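PDB 4HJI: CS1 fimbrial subunit A from Escherichia coli, which is the pilin subunit of the CS1 pilus of enterotoxigenic strains, a surface filament that lets the bacteria colonise the epithelium of host organs. Local coordinates for residues L35-L41 with H53-T57; V59-S64 with V118-S122. All blocks are in the same frame, centred on the assembly; numbering follows the deposited sequence. Where two conformers were deposited one is given.

Contact 1 (L35-L41 with H53-T57); sequences LPNSVAL and HTINT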
ATOM      1  N   LEU A  35      -1.257   8.555  -6.808  1.00 14.72           N
ATOM      2  CA  LEU A  35      -0.535   7.396  -6.372  1.00 14.33           C
ATOM      3  C   LEU A  35      -0.230   6.514  -7.596  1.00 14.37           C
ATOM      4  O   LEU A  35      -1.054   6.432  -8.527  1.00 14.76           O
ATOM      5  CB  LEU A  35      -1.386   6.643  -5.348  1.00 14.13           C
ATOM      6  CG  LEU A  35      -0.657   5.788  -4.374  1.00 13.82           C
ATOM      7  CD1 LEU A  35       0.284   6.598  -3.484  1.00 14.04           C
ATOM      8  CD2 LEU A  35      -1.689   5.072  -3.503  1.00 13.68           C
ATOM      9  N   PRO A  36       0.958   5.891  -7.645  1.00 14.27           N
ATOM     10  CA  PRO A  36       1.186   4.966  -8.768  1.00 14.34           C
ATOM     11  C   PRO A  36       0.162   3.839  -8.789  1.00 13.97           C
ATOM     12  O   PRO A  36      -0.268   3.381  -7.739  1.00 13.88           O
ATOM     13  CB  PRO A  36       2.582   4.411  -8.513  1.00 14.36           C
ATOM     14  CG  PRO A  36       3.194   5.346  -7.527  1.00 14.57           C
ATOM     15  CD  PRO A  36       2.103   5.945  -6.723  1.00 14.35           C
ATOM     16  N   ASN A  37      -0.247   3.415  -9.985  1.00 14.13           N
ATOM     17  CA  ASN A  37      -1.155   2.275 -10.102  1.00 13.93           C
ATOM     18  C   ASN A  37      -0.418   0.975 -10.406  1.00 13.72           C
ATOM     19  O   ASN A  37      -1.041  -0.062 -10.556  1.00 13.53           O
ATOM     20  CB  ASN A  37      -2.277   2.544 -11.126  1.00 14.57           C
ATOM     21  CG  ASN A  37      -1.811   2.563 -12.564  1.00 15.19           C
ATOM     22  OD1 ASN A  37      -0.628   2.496 -12.877  1.00 15.46           O
ATOM     23  ND2 ASN A  37      -2.785   2.689 -13.470  1.00 15.80           N
ATOM     24  N   SER A  38       0.905   1.062 -10.524  0.50 13.90           N
ATOM     25  CA  SER A  38       1.779  -0.075 -10.817  0.50 14.09           C
ATOM     26  C   SER A  38       3.082   0.069 -10.033  0.50 13.97           C
ATOM     27  O   SER A  38       3.573   1.192  -9.870  0.50 14.10           O
ATOM     28  CB  SER A  38       2.103  -0.129 -12.312  0.50 14.78           C
ATOM     29  OG  SER A  38       0.929  -0.082 -13.101  0.50 15.21           O
ATOM     30  N   VAL A  39       3.627  -1.052  -9.536  1.00 13.85           N
ATOM     31  CA  VAL A  39       4.920  -1.085  -8.840  1.00 13.93           C
ATOM     32  C   VAL A  39       5.639  -2.355  -9.288  1.00 14.13           C
ATOM     33  O   VAL A  39       5.029  -3.411  -9.349  1.00 13.99           O
ATOM     34  CB  VAL A  39       4.737  -1.090  -7.300  1.00 13.71           C
ATOM     35  CG1 VAL A  39       6.041  -1.457  -6.580  1.00 14.19           C
ATOM     36  CG2 VAL A  39       4.188   0.254  -6.849  1.00 13.54           C
ATOM     37  N   ALA A  40       6.901  -2.241  -9.680  1.00 14.58           N
ATOM     38  CA  ALA A  40       7.717  -3.417  -9.949  1.00 15.18           C
ATOM     39  C   ALA A  40       8.734  -3.513  -8.825  1.00 15.44           C
ATOM     40  O   ALA A  40       9.517  -2.576  -8.625  1.00 15.84           O
ATOM     41  CB  ALA A  40       8.438  -3.287 -11.281  1.00 15.86           C
ATOM     42  N   LEU A  41       8.731  -4.626  -8.093  1.00 15.53           N
ATOM     43  CA  LEU A  41       9.668  -4.826  -6.993  1.00 15.99           C
ATOM     44  C   LEU A  41      11.026  -5.280  -7.491  1.00 17.12           C
ATOM     45  O   LEU A  41      11.161  -5.871  -8.568  1.00 17.57           O
ATOM     46  CB  LEU A  41       9.126  -5.845  -5.991  1.00 15.79           C
ATOM     47  CG  LEU A  41       7.706  -5.594  -5.502  1.00 14.99           C
ATOM     48  CD1 LEU A  41       7.307  -6.737  -4.596  1.00 15.16           C
ATOM     49  CD2 LEU A  41       7.623  -4.262  -4.789  1.00 14.67           C
ATOM     50  N   HIS A  53       9.507  -1.600  -1.122  1.00 16.78           N
ATOM     51  CA  HIS A  53       9.204  -0.488  -2.017  1.00 16.59           C
ATOM     52  C   HIS A  53       8.440   0.577  -1.252  1.00 16.26           C
ATOM     53  O   HIS A  53       7.306   0.348  -0.832  1.00 15.59           O
ATOM     54  CB  HIS A  53       8.392  -0.939  -3.203  1.00 16.51           C
ATOM     55  CG  HIS A  53       8.126   0.148  -4.190  1.00 16.63           C
ATOM     56  ND1 HIS A  53       8.925   0.361  -5.291  1.00 17.45           N
ATOM     57  CD2 HIS A  53       7.127   1.066  -4.274  1.00 16.53           C
ATOM     58  CE1 HIS A  53       8.422   1.349  -6.016  1.00 17.30           C
ATOM     59  NE2 HIS A  53       7.343   1.805  -5.410  1.00 16.89           N
ATOM     60  N   THR A  54       9.047   1.752  -1.123  1.00 16.55           N
ATOM     61  CA  THR A  54       8.493   2.835  -0.326  1.00 16.61           C
ATOM     62  C   THR A  54       8.043   3.999  -1.198  1.00 16.26           C
ATOM     63  O   THR A  54       8.763   4.443  -2.128  1.00 16.96           O
ATOM     64  CB  THR A  54       9.503   3.282   0.742  1.00 17.70           C
ATOM     65  OG1 THR A  54       9.803   2.170   1.580  1.00 18.26           O
ATOM     66  CG2 THR A  54       8.955   4.429   1.598  1.00 17.98           C
ATOM     67  N   ILE A  55       6.834   4.464  -0.924  1.00 15.59           N
ATOM     68  CA  ILE A  55       6.184   5.565  -1.630  1.00 15.36           C
ATOM     69  C   ILE A  55       5.917   6.652  -0.578  1.00 15.37           C
ATOM     70  O   ILE A  55       5.240   6.393   0.431  1.00 15.10           O
ATOM     71  CB  ILE A  55       4.847   5.126  -2.277  1.00 14.97           C
ATOM     72  CG1 ILE A  55       5.044   3.955  -3.257  1.00 14.96           C
ATOM     73  CG2 ILE A  55       4.170   6.280  -2.999  1.00 15.09           C
ATOM     74  CD1 ILE A  55       3.784   3.365  -3.826  1.00 14.67           C
ATOM     75  N   ASN A  56       6.484   7.837  -0.789  1.00 15.45           N
ATOM     76  CA  ASN A  56       6.188   9.011   0.012  1.00 15.74           C
ATOM     77  C   ASN A  56       4.824   9.559  -0.395  1.00 15.26           C
ATOM     78  O   ASN A  56       4.599   9.843  -1.570  1.00 15.21           O
ATOM     79  CB  ASN A  56       7.296  10.060  -0.173  1.00 16.73           C
ATOM     80  CG  ASN A  56       8.646   9.546   0.279  1.00 17.32           C
ATOM     81  OD1 ASN A  56       9.585   9.372  -0.525  1.00 17.90           O
ATOM     82  ND2 ASN A  56       8.765   9.292   1.563  1.00 17.51           N
ATOM     83  N   THR A  57       3.916   9.690   0.571  1.00 15.04           N
ATOM     84  CA  THR A  57       2.531  10.069   0.293  1.00 14.73           C
ATOM     85  C   THR A  57       2.059  11.180   1.218  1.00 15.31           C
ATOM     86  O   THR A  57       2.707  11.493   2.212  1.00 15.72           O
ATOM     87  CB  THR A  57       1.578   8.883   0.506  1.00 14.14           C
ATOM     88  OG1 THR A  57       1.526   8.567   1.907  1.00 14.29           O
ATOM     89  CG2 THR A  57       2.056   7.673  -0.241  1.00 13.63           C
TER

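Contact 2 (V59-S64 with V118-S122); sequences VHTNDS and VNKVS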
ATOM      1  N   VAL A  59      -1.951  12.579   2.841  1.00 16.34           N
ATOM      2  CA  VAL A  59      -3.380  12.426   2.922  1.00 16.55           C
ATOM      3  C   VAL A  59      -4.039  13.783   2.707  1.00 17.57           C
ATOM      4  O   VAL A  59      -3.662  14.768   3.341  1.00 18.15           O
ATOM      5  CB  VAL A  59      -3.798  11.832   4.287  1.00 16.72           C
ATOM      6  CG1 VAL A  59      -5.311  11.795   4.400  1.00 17.11           C
ATOM      7  CG2 VAL A  59      -3.203  10.446   4.438  1.00 15.96           C
ATOM      8  N   HIS A  60      -5.014  13.827   1.787  1.00 17.95           N
ATOM      9  CA  HIS A  60      -5.856  14.997   1.582  1.00 19.33           C
ATOM     10  C   HIS A  60      -7.214  14.764   2.201  1.00 20.06           C
ATOM     11  O   HIS A  60      -7.780  13.697   2.041  1.00 19.86           O
ATOM     12  CB  HIS A  60      -6.099  15.242   0.116  1.00 19.48           C
ATOM     13  CG  HIS A  60      -4.943  15.832  -0.595  1.00 19.61           C
ATOM     14  ND1 HIS A  60      -5.074  16.920  -1.429  1.00 20.59           N
ATOM     15  CD2 HIS A  60      -3.640  15.469  -0.643  1.00 19.10           C
ATOM     16  CE1 HIS A  60      -3.892  17.228  -1.930  1.00 20.52           C
ATOM     17  NE2 HIS A  60      -3.009  16.356  -1.481  1.00 19.65           N
ATOM     18  N   THR A  61      -7.732  15.753   2.911  1.00 21.39           N
ATOM     19  CA  THR A  61      -9.059  15.621   3.482  1.00 22.31           C
ATOM     20  C   THR A  61      -9.826  16.919   3.383  1.00 23.97           C
ATOM     21  O   THR A  61      -9.224  17.988   3.280  1.00 24.46           O
ATOM     22  CB  THR A  61      -8.972  15.165   4.954  1.00 22.39           C
ATOM     23  OG1 THR A  61     -10.287  14.954   5.491  1.00 23.03           O
ATOM     24  CG2 THR A  61      -8.204  16.190   5.822  1.00 23.08           C
ATOM     25  N   ASN A  62     -11.154  16.807   3.442  1.00 25.12           N
ATOM     26  CA  ASN A  62     -12.030  17.968   3.578  1.00 27.02           C
ATOM     27  C   ASN A  62     -12.432  18.269   5.021  1.00 28.16           C
ATOM     28  O   ASN A  62     -13.247  19.156   5.248  1.00 29.52           O
ATOM     29  CB  ASN A  62     -13.285  17.817   2.704  1.00 27.72           C
ATOM     30  CG  ASN A  62     -14.281  16.814   3.256  1.00 27.95           C
ATOM     31  OD1 ASN A  62     -14.105  16.255   4.350  1.00 27.69           O
ATOM     32  ND2 ASN A  62     -15.342  16.578   2.493  1.00 28.58           N
ATOM     33  N   ASP A  63     -11.871  17.526   5.978  1.00 27.72           N
ATOM     34  CA  ASP A  63     -12.074  17.806   7.399  1.00 28.91           C
ATOM     35  C   ASP A  63     -10.845  17.423   8.214  1.00 28.44           C
ATOM     36  O   ASP A  63     -10.596  16.243   8.505  1.00 27.43           O
ATOM     37  CB  ASP A  63     -13.318  17.105   7.939  1.00 29.53           C
ATOM     38  CG  ASP A  63     -13.705  17.587   9.342  1.00 30.90           C
ATOM     39  OD1 ASP A  63     -12.921  18.315   9.997  1.00 31.29           O
ATOM     40  OD2 ASP A  63     -14.812  17.238   9.799  1.00 31.86           O
ATOM     41  N   SER A  64     -10.102  18.454   8.602  1.00 29.38           N
ATOM     42  CA  SER A  64      -8.857  18.308   9.337  1.00 29.33           C
ATOM     43  C   SER A  64      -9.051  17.901  10.807  1.00 30.04           C
ATOM     44  O   SER A  64      -8.079  17.566  11.487  1.00 29.77           O
ATOM     45  CB  SER A  64      -8.067  19.615   9.263  1.00 30.30           C
ATOM     46  OG  SER A  64      -7.004  19.611  10.196  1.00 30.89           O
ATOM     47  N   VAL A 118      -8.630  25.525   0.598  1.00 33.13           N
ATOM     48  CA  VAL A 118      -9.760  25.315   1.513  1.00 33.26           C
ATOM     49  C   VAL A 118      -9.726  23.937   2.178  1.00 31.46           C
ATOM     50  O   VAL A 118     -10.483  23.669   3.119  1.00 31.69           O
ATOM     51  CB  VAL A 118     -11.110  25.507   0.788  1.00 34.32           C
ATOM     52  CG1 VAL A 118     -11.209  26.906   0.207  1.00 36.07           C
ATOM     53  CG2 VAL A 118     -11.282  24.485  -0.316  1.00 33.20           C
ATOM     54  N   ASN A 119      -8.861  23.064   1.674  0.50 29.55           N
ATOM     55  CA  ASN A 119      -8.661  21.765   2.277  0.50 27.96           C
ATOM     56  C   ASN A 119      -7.260  21.622   2.868  0.50 27.01           C
ATOM     57  O   ASN A 119      -6.499  22.588   2.952  0.50 27.58           O
ATOM     58  CB  ASN A 119      -9.016  20.670   1.273  0.50 26.96           C
ATOM     59  CG  ASN A 119     -10.474  20.285   1.353  0.50 27.35           C
ATOM     60  OD1 ASN A 119     -10.883  19.237   0.869  0.50 26.68           O
ATOM     61  ND2 ASN A 119     -11.257  21.117   1.997  0.50 28.69           N
ATOM     62  N   LYS A 120      -6.946  20.408   3.296  1.00 25.48           N
ATOM     63  CA  LYS A 120      -5.916  20.178   4.272  1.00 24.88           C
ATOM     64  C   LYS A 120      -5.103  18.980   3.832  1.00 23.09           C
ATOM     65  O   LYS A 120      -5.658  18.011   3.307  1.00 22.09           O
ATOM     66  CB  LYS A 120      -6.583  19.916   5.624  1.00 25.44           C
ATOM     67  CG  LYS A 120      -7.193  21.167   6.259  1.00 27.19           C
ATOM     68  CD  LYS A 120      -6.254  21.807   7.276  1.00 27.95           C
ATOM     69  CE  LYS A 120      -6.955  22.818   8.171  1.00 29.68           C
ATOM     70  NZ  LYS A 120      -7.867  23.735   7.435  1.00 30.74           N
ATOM     71  N   VAL A 121      -3.786  19.071   3.997  1.00 22.58           N
ATOM     72  CA  VAL A 121      -2.892  18.010   3.557  1.00 21.29           C
ATOM     73  C   VAL A 121      -1.975  17.624   4.706  1.00 21.07           C
ATOM     74  O   VAL A 121      -1.460  18.489   5.413  1.00 21.90           O
ATOM     75  CB  VAL A 121      -2.036  18.380   2.289  1.00 21.23           C
ATOM     76  CG1 VAL A 121      -1.369  17.152   1.695  0.50 20.05           C
ATOM     77  CG2 VAL A 121      -2.840  19.156   1.261  0.50 21.85           C
ATOM     78  N   SER A 122      -1.773  16.320   4.872  1.00 19.96           N
ATOM     79  CA  SER A 122      -0.946  15.796   5.961  1.00 19.90           C
ATOM     80  C   SER A 122       0.535  16.025   5.681  1.00 19.93           C
ATOM     81  O   SER A 122       0.925  16.301   4.549  1.00 19.73           O
ATOM     82  CB  SER A 122      -1.197  14.294   6.117  1.00 18.94           C
ATOM     83  OG  SER A 122      -0.584  13.579   5.056  1.00 17.96           O
TER

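Contact 1 (L35-L41 with H53-T57)
V39 and H53 make the central touch: in the V39 conformer described, CG1 sits over one face of the imidazole, 3.5 Å from the ring centroid of H53 and 5° off the normal, a CH-pi contact. The two side chains come from opposite directions, and V39 CG1 lies anti to its backbone N (chi1 167°), which carries this branch toward the imidazole face. L41 adds a lesser touch, its CD2 lying 3.8 Å from CB of H53. Farther along, the packing is purely apolar. L35 CD1 touches two neighbouring methyls on the facing strand, CG2 of I55 at 3.9 Å and CG2 of T57 at 3.8 Å, while P36 CD approaches I55 CD1 at 4.2 Å. The segments belong to the two arms of the beta hairpin of strands 38-44 and 49-61, splayed apart here: no hydrogen bond joins them, and axes 9.0 Å apart at 144° are too far for direct pairing. Other strands position each side instead. V39 and L41 bond through their backbones to S168 and T170 of strand 163-173, H53 to I129 and T57 OG1 to Q125 O of strand 119-131, and strand 25-29 touches L35, P36 and T57.

Contact 2 (V59-S64 with V118-S122)
Strands 59-61 and 119-121 run antiparallel, their axes 5.0 Å apart at 164°, with T61 and K120 forming a hydrogen-bonded pair and H60 and V121 the adjacent non-hydrogen-bonded pair. This is a short antiparallel ladder, irregular at its S122 end, that joins strand 49-61 to strand 119-131 within the pilin's mixed beta sheet. T61 N donates to K120 O at 3.1 Å, and the return bond from K120 N to T61 O is weak. At the other end of the ladder, S122 N donates to V59 O in the carbonyl plane, but V59 N turns to a side chain: it reaches S122 OG at 2.8 Å along a nearly straight bond (171°). The S122 hydroxyl stands between its own backbone N and carbonyl carbon, a rotamer that brings OG back to the facing strand, where it takes the place of a main-chain acceptor.

On the sheet face carrying H60 and V121, the two side chains lie side by side and point the same way. In the V121 conformer described, CG2 is over the centre of the H60 imidazole, 3.9 Å from its centroid and 13° off the normal, a CH-pi contact. The other face carries T61 and K120. There the lysine chain, bent at its second torsion, passes its methylenes against S64; K120 CD lies 3.5 Å from S64 CB, tighter than ordinary van der Waals contact. F113 touches T61, S64 and S122.

Beyond the ladder the chain turns: T61 OG1 accepts from D63 N, an ST turn, and N62 OD1 bonds to K156 NZ. Across from N62, N119 brings its carboxamide against the backbone, with OD1 3.2 Å from N62 CA, while N119 ND2 donates to V118 O from above the carbonyl plane.

Both contacts use strand 49-61, contact 1 its middle and contact 2 its last residues, and their centres lie 22 Å apart. Contact 1 is nearer the middle of the chain, about 8 Å from its centre, against about 20 Å for contact 2, although each is only partly buried. Their chemistry follows the strand spacing. Widely spaced, contact 1 has no bond between its segments and relies on side-chain packing alone. Contact 2, closely spaced, is a true ladder, burying 416 Å² rather than 275 Å² and adding the S122 hydroxyl as an acceptor. A histidine face met by a valine methyl recurs in both, across a splayed part of a hairpin in one and between directly paired residues in the other.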